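Long-range contact in CELL division control protein 6 (PDB 1FNN), which binds ADP and magnesium as a Cdc6/Cdc18-family AAA+ ATPase and is probably involved in regulating DNA replication: residues A[192-206]-A[217-230]. Residues are numbered along the deposited sequence; the frame is centred on the assembly and turned at random.
With ADP (adenosine-5'-diphosphate), chain D.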
ATOM      1  N   PRO A 192      -4.678  -0.488  -7.243  1.00 45.95           N
ATOM      2  CA  PRO A 192      -4.259   0.586  -6.353  1.00 43.08           C
ATOM      3  C   PRO A 192      -5.510   1.101  -5.661  1.00 41.47           C
ATOM      4  O   PRO A 192      -6.564   1.143  -6.314  1.00 38.14           O
ATOM      5  CB  PRO A 192      -3.634   1.610  -7.302  1.00 45.42           C
ATOM      6  CG  PRO A 192      -3.133   0.757  -8.444  1.00 46.95           C
ATOM      7  CD  PRO A 192      -4.280  -0.226  -8.666  1.00 43.88           C
ATOM      8  N   TYR A 193      -5.434   1.401  -4.361  1.00 37.99           N
ATOM      9  CA  TYR A 193      -6.635   1.914  -3.724  1.00 38.73           C
ATOM     10  C   TYR A 193      -6.876   3.377  -4.177  1.00 40.93           C
ATOM     11  O   TYR A 193      -5.923   4.160  -4.279  1.00 39.51           O
ATOM     12  CB  TYR A 193      -6.522   1.948  -2.211  1.00 38.68           C
ATOM     13  CG  TYR A 193      -6.491   0.569  -1.560  1.00 37.29           C
ATOM     14  CD1 TYR A 193      -5.342   0.039  -0.991  1.00 36.99           C
ATOM     15  CD2 TYR A 193      -7.658  -0.191  -1.524  1.00 38.98           C
ATOM     16  CE1 TYR A 193      -5.324  -1.225  -0.388  1.00 33.29           C
ATOM     17  CE2 TYR A 193      -7.672  -1.445  -0.935  1.00 37.28           C
ATOM     18  CZ  TYR A 193      -6.500  -1.941  -0.378  1.00 36.55           C
ATOM     19  OH  TYR A 193      -6.572  -3.205   0.195  1.00 34.94           O
ATOM     20  N   THR A 194      -8.148   3.719  -4.228  1.00 38.85           N
ATOM     21  CA  THR A 194      -8.489   5.097  -4.571  1.00 43.55           C
ATOM     22  C   THR A 194      -8.442   5.909  -3.279  1.00 46.02           C
ATOM     23  O   THR A 194      -8.334   5.389  -2.143  1.00 38.67           O
ATOM     24  CB  THR A 194      -9.918   5.168  -5.133  1.00 42.26           C
ATOM     25  OG1 THR A 194     -10.773   4.728  -4.072  1.00 41.99           O
ATOM     26  CG2 THR A 194     -10.162   4.289  -6.348  1.00 46.72           C
ATOM     27  N   LYS A 195      -8.753   7.199  -3.446  1.00 42.89           N
ATOM     28  CA  LYS A 195      -8.727   8.081  -2.293  1.00 42.96           C
ATOM     29  C   LYS A 195      -9.796   7.742  -1.296  1.00 40.48           C
ATOM     30  O   LYS A 195      -9.588   7.906  -0.076  1.00 43.10           O
ATOM     31  CB  LYS A 195      -8.856   9.549  -2.758  1.00 43.18           C
ATOM     32  CG  LYS A 195      -7.587   9.941  -3.497  1.00 39.58           C
ATOM     33  CD  LYS A 195      -7.741  11.335  -4.174  1.00 46.77           C
ATOM     34  CE  LYS A 195      -6.337  11.679  -4.685  1.00 53.32           C
ATOM     35  NZ  LYS A 195      -6.193  13.107  -5.093  1.00 73.12           N
ATOM     36  N   ASP A 196     -11.013   7.487  -1.778  1.00 37.09           N
ATOM     37  CA  ASP A 196     -12.087   7.152  -0.865  1.00 39.33           C
ATOM     38  C   ASP A 196     -11.763   5.800  -0.163  1.00 35.98           C
ATOM     39  O   ASP A 196     -12.062   5.690   1.011  1.00 37.21           O
ATOM     40  CB  ASP A 196     -13.410   7.051  -1.625  1.00 42.04           C
ATOM     41  CG  ASP A 196     -13.504   8.335  -2.467  1.00 64.01           C
ATOM     42  OD1 ASP A 196     -13.018   8.286  -3.631  1.00 70.31           O
ATOM     43  OD2 ASP A 196     -14.048   9.300  -1.901  1.00 54.59           O
ATOM     44  N   GLN A 197     -11.177   4.856  -0.861  1.00 37.52           N
ATOM     45  CA  GLN A 197     -10.891   3.548  -0.219  1.00 37.19           C
ATOM     46  C   GLN A 197      -9.816   3.721   0.829  1.00 40.52           C
ATOM     47  O   GLN A 197      -9.880   3.119   1.923  1.00 38.92           O
ATOM     48  CB  GLN A 197     -10.453   2.583  -1.332  1.00 31.76           C
ATOM     49  CG  GLN A 197     -11.623   2.281  -2.282  1.00 36.48           C
ATOM     50  CD  GLN A 197     -11.180   1.504  -3.485  1.00 39.12           C
ATOM     51  OE1 GLN A 197     -10.018   1.418  -3.916  1.00 36.51           O
ATOM     52  NE2 GLN A 197     -12.190   0.877  -4.086  1.00 42.50           N
ATOM     53  N   ILE A 198      -8.758   4.498   0.492  1.00 35.53           N
ATOM     54  CA  ILE A 198      -7.752   4.835   1.515  1.00 37.59           C
ATOM     55  C   ILE A 198      -8.370   5.452   2.744  1.00 37.56           C
ATOM     56  O   ILE A 198      -8.118   5.081   3.906  1.00 37.15           O
ATOM     57  CB  ILE A 198      -6.633   5.746   0.970  1.00 38.87           C
ATOM     58  CG1 ILE A 198      -5.801   4.983  -0.056  1.00 37.78           C
ATOM     59  CG2 ILE A 198      -5.760   6.245   2.113  1.00 34.43           C
ATOM     60  CD1 ILE A 198      -4.958   3.850   0.543  1.00 40.33           C
ATOM     61  N   PHE A 199      -9.261   6.433   2.568  1.00 36.60           N
ATOM     62  CA  PHE A 199      -9.960   7.037   3.677  1.00 37.83           C
ATOM     63  C   PHE A 199     -10.654   5.922   4.522  1.00 35.32           C
ATOM     64  O   PHE A 199     -10.603   6.063   5.749  1.00 33.16           O
ATOM     65  CB  PHE A 199     -11.017   8.026   3.194  1.00 37.74           C
ATOM     66  CG  PHE A 199     -11.871   8.581   4.284  1.00 39.70           C
ATOM     67  CD1 PHE A 199     -11.469   9.680   5.010  1.00 40.13           C
ATOM     68  CD2 PHE A 199     -13.095   8.000   4.590  1.00 40.90           C
ATOM     69  CE1 PHE A 199     -12.240  10.202   6.013  1.00 38.75           C
ATOM     70  CE2 PHE A 199     -13.879   8.520   5.602  1.00 44.11           C
ATOM     71  CZ  PHE A 199     -13.464   9.624   6.323  1.00 43.37           C
ATOM     72  N   ASP A 200     -11.375   5.026   3.871  1.00 36.92           N
ATOM     73  CA  ASP A 200     -12.127   4.036   4.704  1.00 40.97           C
ATOM     74  C   ASP A 200     -11.162   3.180   5.532  1.00 37.92           C
ATOM     75  O   ASP A 200     -11.439   2.797   6.657  1.00 39.76           O
ATOM     76  CB  ASP A 200     -12.998   3.172   3.830  1.00 41.78           C
ATOM     77  CG  ASP A 200     -14.108   3.897   3.084  1.00 42.75           C
ATOM     78  OD1 ASP A 200     -14.636   4.901   3.589  1.00 46.37           O
ATOM     79  OD2 ASP A 200     -14.429   3.426   1.983  1.00 38.00           O
ATOM     80  N   ILE A 201     -10.057   2.753   4.942  1.00 37.02           N
ATOM     81  CA  ILE A 201      -9.025   2.018   5.659  1.00 37.21           C
ATOM     82  C   ILE A 201      -8.510   2.819   6.845  1.00 39.65           C
ATOM     83  O   ILE A 201      -8.384   2.325   7.982  1.00 31.54           O
ATOM     84  CB  ILE A 201      -7.888   1.661   4.722  1.00 31.51           C
ATOM     85  CG1 ILE A 201      -8.459   0.699   3.658  1.00 38.43           C
ATOM     86  CG2 ILE A 201      -6.677   1.063   5.458  1.00 32.64           C
ATOM     87  CD1 ILE A 201      -7.459   0.374   2.548  1.00 41.84           C
ATOM     88  N   LEU A 202      -8.110   4.081   6.578  1.00 32.83           N
ATOM     89  CA  LEU A 202      -7.608   4.914   7.662  1.00 32.30           C
ATOM     90  C   LEU A 202      -8.638   5.189   8.738  1.00 31.16           C
ATOM     91  O   LEU A 202      -8.278   5.245   9.925  1.00 37.02           O
ATOM     92  CB  LEU A 202      -7.085   6.265   7.141  1.00 34.44           C
ATOM     93  CG  LEU A 202      -5.900   6.230   6.188  1.00 37.88           C
ATOM     94  CD1 LEU A 202      -5.452   7.656   5.814  1.00 32.02           C
ATOM     95  CD2 LEU A 202      -4.704   5.562   6.847  1.00 31.53           C
ATOM     96  N   LEU A 203      -9.920   5.332   8.414  1.00 31.82           N
ATOM     97  CA  LEU A 203     -10.885   5.605   9.470  1.00 34.29           C
ATOM     98  C   LEU A 203     -10.948   4.395  10.428  1.00 37.01           C
ATOM     99  O   LEU A 203     -11.132   4.532  11.649  1.00 34.81           O
ATOM    100  CB  LEU A 203     -12.236   5.886   8.802  1.00 38.26           C
ATOM    101  CG  LEU A 203     -13.363   6.241   9.766  1.00 45.05           C
ATOM    102  CD1 LEU A 203     -12.981   7.427  10.648  1.00 44.64           C
ATOM    103  CD2 LEU A 203     -14.672   6.501   9.031  1.00 43.24           C
ATOM    104  N   ASP A 204     -10.928   3.190   9.845  1.00 37.27           N
ATOM    105  CA  ASP A 204     -10.881   1.969  10.674  1.00 39.13           C
ATOM    106  C   ASP A 204      -9.693   2.004  11.607  1.00 36.87           C
ATOM    107  O   ASP A 204      -9.814   1.705  12.826  1.00 39.25           O
ATOM    108  CB  ASP A 204     -10.876   0.732   9.752  1.00 39.65           C
ATOM    109  CG  ASP A 204     -12.235   0.245   9.353  1.00 49.27           C
ATOM    110  OD1 ASP A 204     -12.359  -0.744   8.599  1.00 49.50           O
ATOM    111  OD2 ASP A 204     -13.260   0.828   9.774  1.00 47.30           O
ATOM    112  N   ARG A 205      -8.461   2.242  11.102  1.00 31.45           N
ATOM    113  CA  ARG A 205      -7.295   2.335  11.940  1.00 32.30           C
ATOM    114  C   ARG A 205      -7.427   3.412  13.011  1.00 39.66           C
ATOM    115  O   ARG A 205      -6.991   3.213  14.184  1.00 36.23           O
ATOM    116  CB  ARG A 205      -5.980   2.575  11.161  1.00 32.58           C
ATOM    117  CG  ARG A 205      -5.737   1.507  10.065  1.00 36.68           C
ATOM    118  CD  ARG A 205      -5.367   0.151  10.754  1.00 35.05           C
ATOM    119  NE  ARG A 205      -5.382  -0.879   9.687  1.00 34.12           N
ATOM    120  CZ  ARG A 205      -4.329  -1.636   9.437  1.00 30.74           C
ATOM    121  NH1 ARG A 205      -3.204  -1.523  10.123  1.00 33.10           N
ATOM    122  NH2 ARG A 205      -4.431  -2.531   8.462  1.00 32.12           N
ATOM    123  N   ALA A 206      -7.948   4.590  12.627  1.00 39.04           N
ATOM    124  CA  ALA A 206      -8.085   5.656  13.622  1.00 39.44           C
ATOM    125  C   ALA A 206      -9.045   5.217  14.732  1.00 38.34           C
ATOM    126  O   ALA A 206      -8.823   5.458  15.924  1.00 38.83           O
ATOM    127  CB  ALA A 206      -8.596   6.975  13.005  1.00 34.27           C
ATOM    128  N   GLU A 217     -12.287  13.953  10.277  1.00 35.74           N
ATOM    129  CA  GLU A 217     -12.480  13.366   8.954  1.00 41.69           C
ATOM    130  C   GLU A 217     -11.601  14.114   7.927  1.00 42.60           C
ATOM    131  O   GLU A 217     -10.991  13.515   7.049  1.00 38.87           O
ATOM    132  CB  GLU A 217     -13.941  13.578   8.598  1.00 47.68           C
ATOM    133  CG  GLU A 217     -14.325  13.214   7.174  1.00 66.55           C
ATOM    134  CD  GLU A 217     -15.834  13.252   6.997  1.00 74.01           C
ATOM    135  OE1 GLU A 217     -16.374  14.313   6.633  1.00 75.88           O
ATOM    136  OE2 GLU A 217     -16.471  12.206   7.228  1.00 83.12           O
ATOM    137  N   ASP A 218     -11.496  15.440   8.090  1.00 39.74           N
ATOM    138  CA  ASP A 218     -10.686  16.231   7.151  1.00 44.14           C
ATOM    139  C   ASP A 218      -9.229  15.796   7.191  1.00 38.51           C
ATOM    140  O   ASP A 218      -8.595  15.799   6.136  1.00 38.97           O
ATOM    141  CB  ASP A 218     -10.715  17.738   7.436  1.00 50.19           C
ATOM    142  CG  ASP A 218     -12.016  18.384   6.990  1.00 57.25           C
ATOM    143  OD1 ASP A 218     -12.818  17.730   6.294  1.00 65.81           O
ATOM    144  OD2 ASP A 218     -12.234  19.564   7.346  1.00 61.51           O
ATOM    145  N   ILE A 219      -8.702  15.463   8.374  1.00 34.36           N
ATOM    146  CA  ILE A 219      -7.286  15.065   8.439  1.00 33.69           C
ATOM    147  C   ILE A 219      -7.038  13.754   7.716  1.00 37.29           C
ATOM    148  O   ILE A 219      -5.989  13.514   7.099  1.00 34.84           O
ATOM    149  CB  ILE A 219      -6.791  15.019   9.887  1.00 40.43           C
ATOM    150  CG1 ILE A 219      -6.446  16.437  10.371  1.00 45.23           C
ATOM    151  CG2 ILE A 219      -5.586  14.093  10.098  1.00 35.99           C
ATOM    152  CD1 ILE A 219      -5.085  16.953   9.926  1.00 38.36           C
ATOM    153  N   LEU A 220      -7.983  12.816   7.857  1.00 38.54           N
ATOM    154  CA  LEU A 220      -7.838  11.503   7.209  1.00 37.13           C
ATOM    155  C   LEU A 220      -7.963  11.717   5.695  1.00 39.11           C
ATOM    156  O   LEU A 220      -7.255  11.092   4.911  1.00 37.03           O
ATOM    157  CB  LEU A 220      -9.010  10.645   7.726  1.00 41.80           C
ATOM    158  CG  LEU A 220      -8.770   9.648   8.858  1.00 50.92           C
ATOM    159  CD1 LEU A 220      -7.584   9.972   9.736  1.00 41.10           C
ATOM    160  CD2 LEU A 220     -10.042   9.380   9.665  1.00 45.56           C
ATOM    161  N   GLN A 221      -8.894  12.617   5.321  1.00 37.40           N
ATOM    162  CA  GLN A 221      -9.067  12.908   3.889  1.00 41.42           C
ATOM    163  C   GLN A 221      -7.806  13.511   3.252  1.00 37.14           C
ATOM    164  O   GLN A 221      -7.433  13.104   2.142  1.00 39.33           O
ATOM    165  CB  GLN A 221     -10.254  13.820   3.623  1.00 42.93           C
ATOM    166  CG  GLN A 221     -11.648  13.239   3.739  1.00 56.09           C
ATOM    167  CD  GLN A 221     -12.708  14.320   3.859  1.00 62.43           C
ATOM    168  OE1 GLN A 221     -12.426  15.486   4.174  1.00 67.54           O
ATOM    169  NE2 GLN A 221     -13.963  13.968   3.611  1.00 66.41           N
ATOM    170  N   MET A 222      -7.098  14.320   4.014  1.00 39.20           N
ATOM    171  CA  MET A 222      -5.808  14.912   3.575  1.00 39.65           C
ATOM    172  C   MET A 222      -4.763  13.880   3.259  1.00 41.01           C
ATOM    173  O   MET A 222      -4.051  13.864   2.222  1.00 35.81           O
ATOM    174  CB  MET A 222      -5.398  15.890   4.665  1.00 37.60           C
ATOM    175  CG  MET A 222      -4.046  16.580   4.500  1.00 38.01           C
ATOM    176  SD  MET A 222      -3.617  17.597   5.931  1.00 35.49           S
ATOM    177  CE  MET A 222      -1.954  18.097   5.524  1.00 36.46           C
ATOM    178  N   ILE A 223      -4.647  12.887   4.197  1.00 36.81           N
ATOM    179  CA  ILE A 223      -3.699  11.807   3.983  1.00 31.61           C
ATOM    180  C   ILE A 223      -4.133  10.937   2.809  1.00 28.56           C
ATOM    181  O   ILE A 223      -3.318  10.534   2.003  1.00 33.66           O
ATOM    182  CB  ILE A 223      -3.606  10.878   5.253  1.00 37.63           C
ATOM    183  CG1 ILE A 223      -3.151  11.714   6.429  1.00 35.47           C
ATOM    184  CG2 ILE A 223      -2.690   9.706   4.911  1.00 33.74           C
ATOM    185  CD1 ILE A 223      -3.048  11.003   7.792  1.00 36.98           C
ATOM    186  N   ALA A 224      -5.445  10.676   2.678  1.00 34.86           N
ATOM    187  CA  ALA A 224      -5.955   9.889   1.560  1.00 35.93           C
ATOM    188  C   ALA A 224      -5.779  10.600   0.195  1.00 36.92           C
ATOM    189  O   ALA A 224      -5.458   9.971  -0.805  1.00 36.47           O
ATOM    190  CB  ALA A 224      -7.464   9.710   1.788  1.00 39.40           C
ATOM    191  N   ASP A 225      -5.820  11.917   0.223  1.00 38.82           N
ATOM    192  CA  ASP A 225      -5.588  12.751  -0.965  1.00 40.00           C
ATOM    193  C   ASP A 225      -4.135  12.703  -1.362  1.00 39.04           C
ATOM    194  O   ASP A 225      -3.843  12.747  -2.558  1.00 39.78           O
ATOM    195  CB  ASP A 225      -6.039  14.213  -0.777  1.00 36.96           C
ATOM    196  CG  ASP A 225      -7.553  14.260  -0.900  1.00 42.75           C
ATOM    197  OD1 ASP A 225      -8.068  13.273  -1.462  1.00 47.26           O
ATOM    198  OD2 ASP A 225      -8.197  15.222  -0.460  1.00 50.24           O
ATOM    199  N   ILE A 226      -3.220  12.505  -0.414  1.00 39.18           N
ATOM    200  CA  ILE A 226      -1.810  12.390  -0.740  1.00 38.84           C
ATOM    201  C   ILE A 226      -1.509  11.020  -1.325  1.00 42.24           C
ATOM    202  O   ILE A 226      -0.450  10.856  -1.937  1.00 43.85           O
ATOM    203  CB  ILE A 226      -0.944  12.529   0.537  1.00 46.75           C
ATOM    204  CG1 ILE A 226      -1.110  13.870   1.246  1.00 55.89           C
ATOM    205  CG2 ILE A 226       0.527  12.323   0.256  1.00 54.58           C
ATOM    206  CD1 ILE A 226      -0.422  13.833   2.615  1.00 55.19           C
ATOM    207  N   THR A 227      -2.173   9.973  -0.818  1.00 37.00           N
ATOM    208  CA  THR A 227      -1.745   8.619  -1.161  1.00 37.65           C
ATOM    209  C   THR A 227      -2.641   7.858  -2.105  1.00 37.38           C
ATOM    210  O   THR A 227      -2.157   6.889  -2.691  1.00 43.17           O
ATOM    211  CB  THR A 227      -1.664   7.799   0.176  1.00 39.67           C
ATOM    212  OG1 THR A 227      -2.897   7.926   0.897  1.00 39.06           O
ATOM    213  CG2 THR A 227      -0.602   8.385   1.086  1.00 38.85           C
ATOM    214  N   GLY A 228      -3.935   8.124  -2.157  1.00 38.10           N
ATOM    215  CA  GLY A 228      -4.862   7.338  -2.946  1.00 37.48           C
ATOM    216  C   GLY A 228      -4.731   7.584  -4.453  1.00 46.63           C
ATOM    217  O   GLY A 228      -4.065   8.553  -4.870  1.00 44.52           O
ATOM    218  N   ALA A 229      -5.005   6.535  -5.231  1.00 44.22           N
ATOM    219  CA  ALA A 229      -4.924   6.653  -6.685  1.00 51.14           C
ATOM    220  C   ALA A 229      -6.170   7.338  -7.232  1.00 55.89           C
ATOM    221  O   ALA A 229      -7.311   7.092  -6.812  1.00 52.88           O
ATOM    222  CB  ALA A 229      -4.757   5.292  -7.336  1.00 50.90           C
ATOM    223  N   GLN A 230      -5.958   8.273  -8.168  1.00 61.38           N
ATOM    224  CA  GLN A 230      -7.168   8.909  -8.737  1.00 70.26           C
ATOM    225  C   GLN A 230      -7.799   8.005  -9.768  1.00 72.01           C
ATOM    226  O   GLN A 230      -8.995   7.731  -9.677  1.00 74.45           O
ATOM    227  CB  GLN A 230      -6.841  10.308  -9.235  1.00 84.93           C
ATOM    228  CG  GLN A 230      -6.866  11.211  -7.990  1.00 97.03           C
ATOM    229  CD  GLN A 230      -6.875  12.666  -8.386  1.00102.87           C
ATOM    230  OE1 GLN A 230      -7.283  12.973  -9.511  1.00109.75           O
ATOM    231  NE2 GLN A 230      -6.446  13.561  -7.518  1.00107.17           N
TER
HETATM  232  PB  ADP D 398       0.776  -5.858   0.089  1.00 37.26           P
HETATM  233  O1B ADP D 398       1.267  -7.283   0.306  1.00 34.66           O
HETATM  234  O2B ADP D 398      -0.169  -5.731  -0.966  1.00 39.89           O
HETATM  235  O3B ADP D 398       2.025  -5.164  -0.207  1.00 37.48           O
HETATM  236  PA  ADP D 398      -0.331  -5.376   2.661  1.00 36.67           P
HETATM  237  O1A ADP D 398      -1.159  -6.592   2.743  1.00 37.96           O
HETATM  238  O2A ADP D 398       0.863  -5.481   3.507  1.00 36.56           O
HETATM  239  O3A ADP D 398       0.042  -5.077   1.203  1.00 37.58           O
HETATM  240  O5' ADP D 398      -1.144  -4.059   3.198  1.00 36.16           O
HETATM  241  C5' ADP D 398      -0.343  -2.926   3.488  1.00 34.33           C
HETATM  242  C4' ADP D 398      -0.890  -2.339   4.805  1.00 34.39           C
HETATM  243  O4' ADP D 398      -2.225  -1.944   4.585  1.00 34.50           O
HETATM  244  C3' ADP D 398      -0.945  -3.324   5.966  1.00 34.84           C
HETATM  245  O3' ADP D 398      -0.770  -2.595   7.169  1.00 35.06           O
HETATM  246  C2' ADP D 398      -2.314  -3.881   5.767  1.00 37.05           C
HETATM  247  O2' ADP D 398      -2.852  -4.446   6.963  1.00 35.23           O
HETATM  248  C1' ADP D 398      -3.099  -2.610   5.416  1.00 36.11           C
HETATM  249  N9  ADP D 398      -4.184  -2.988   4.597  1.00 33.44           N
HETATM  250  C8  ADP D 398      -4.124  -3.246   3.253  1.00 35.88           C
HETATM  251  N7  ADP D 398      -5.278  -3.322   2.660  1.00 32.40           N
HETATM  252  C5  ADP D 398      -6.166  -3.096   3.700  1.00 29.59           C
HETATM  253  C6  ADP D 398      -7.569  -3.069   3.741  1.00 32.67           C
HETATM  254  N6  ADP D 398      -8.293  -3.300   2.658  1.00 35.34           N
HETATM  255  N1  ADP D 398      -8.162  -2.846   4.917  1.00 34.91           N
HETATM  256  C2  ADP D 398      -7.414  -2.662   5.987  1.00 31.05           C
HETATM  257  N3  ADP D 398      -6.086  -2.661   6.094  1.00 35.76           N
HETATM  258  C4  ADP D 398      -5.517  -2.893   4.880  1.00 31.49           C
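Phe199 pushes the CD1, CE1 and CZ side of its ring into a hole made by Glu217, Leu220, Gln221 and Ala224, with Glu217 O at the ring edge. With CG trans to the backbone N (chi1 174°), the ring leans across to the second helix, and its CE1 comes 3.7 Å from CB of Leu220. Leu220 returns the gesture, lodging among Phe199, Leu202, Leu203 and Ala206, with its CD2 3.7 Å from Leu203 CD1. Such reciprocal knobs-into-holes packing shows how two neighbouring helices interlock, here with axes 8.2 Å apart and N-to-C directions 134° apart. Further along, small residues let the backbones close in: Ala224 CB sits 3.4 Å from Lys195 O, and Gly228 lies so near Lys195 that a side chain there would clash. Ile198 straddles this region, CG2 on Ala224 and CG1 over the alpha carbon of Gly228. Lys195, extended beyond CG, packs that CG on Gly228 CA and crosses Asp225 at about a right angle, its CD 3.3 Å from OD1 of this carboxylate, which Tyr308 and Arg351 hold from outside. Lys195 NZ stands 4.1 Å from Asp225 OD1, too far for a salt bridge. Shortening Lys195 to an alanine is likely to strip Gly228 of this cover and Asp225 of a nearby positive charge. Beyond the glycine, Ala229 N donates a nearly straight bond of 2.7 Å to Tyr193 O, in the carbonyl plane, just ahead of the capping box of Thr194 and Gln197. In the loop before the first helix Tyr193 OH accepts from ADP N6; on the helix Arg205 NH2 bonds both N3 and O2' at 2.9 Å. Both helices are part of the AAA+ lid, with helix 240-256 against Ile198 and Thr227, helix 264-274 behind Met222 and Ile223, and strand 349-352 beside Gln221 and Asp225.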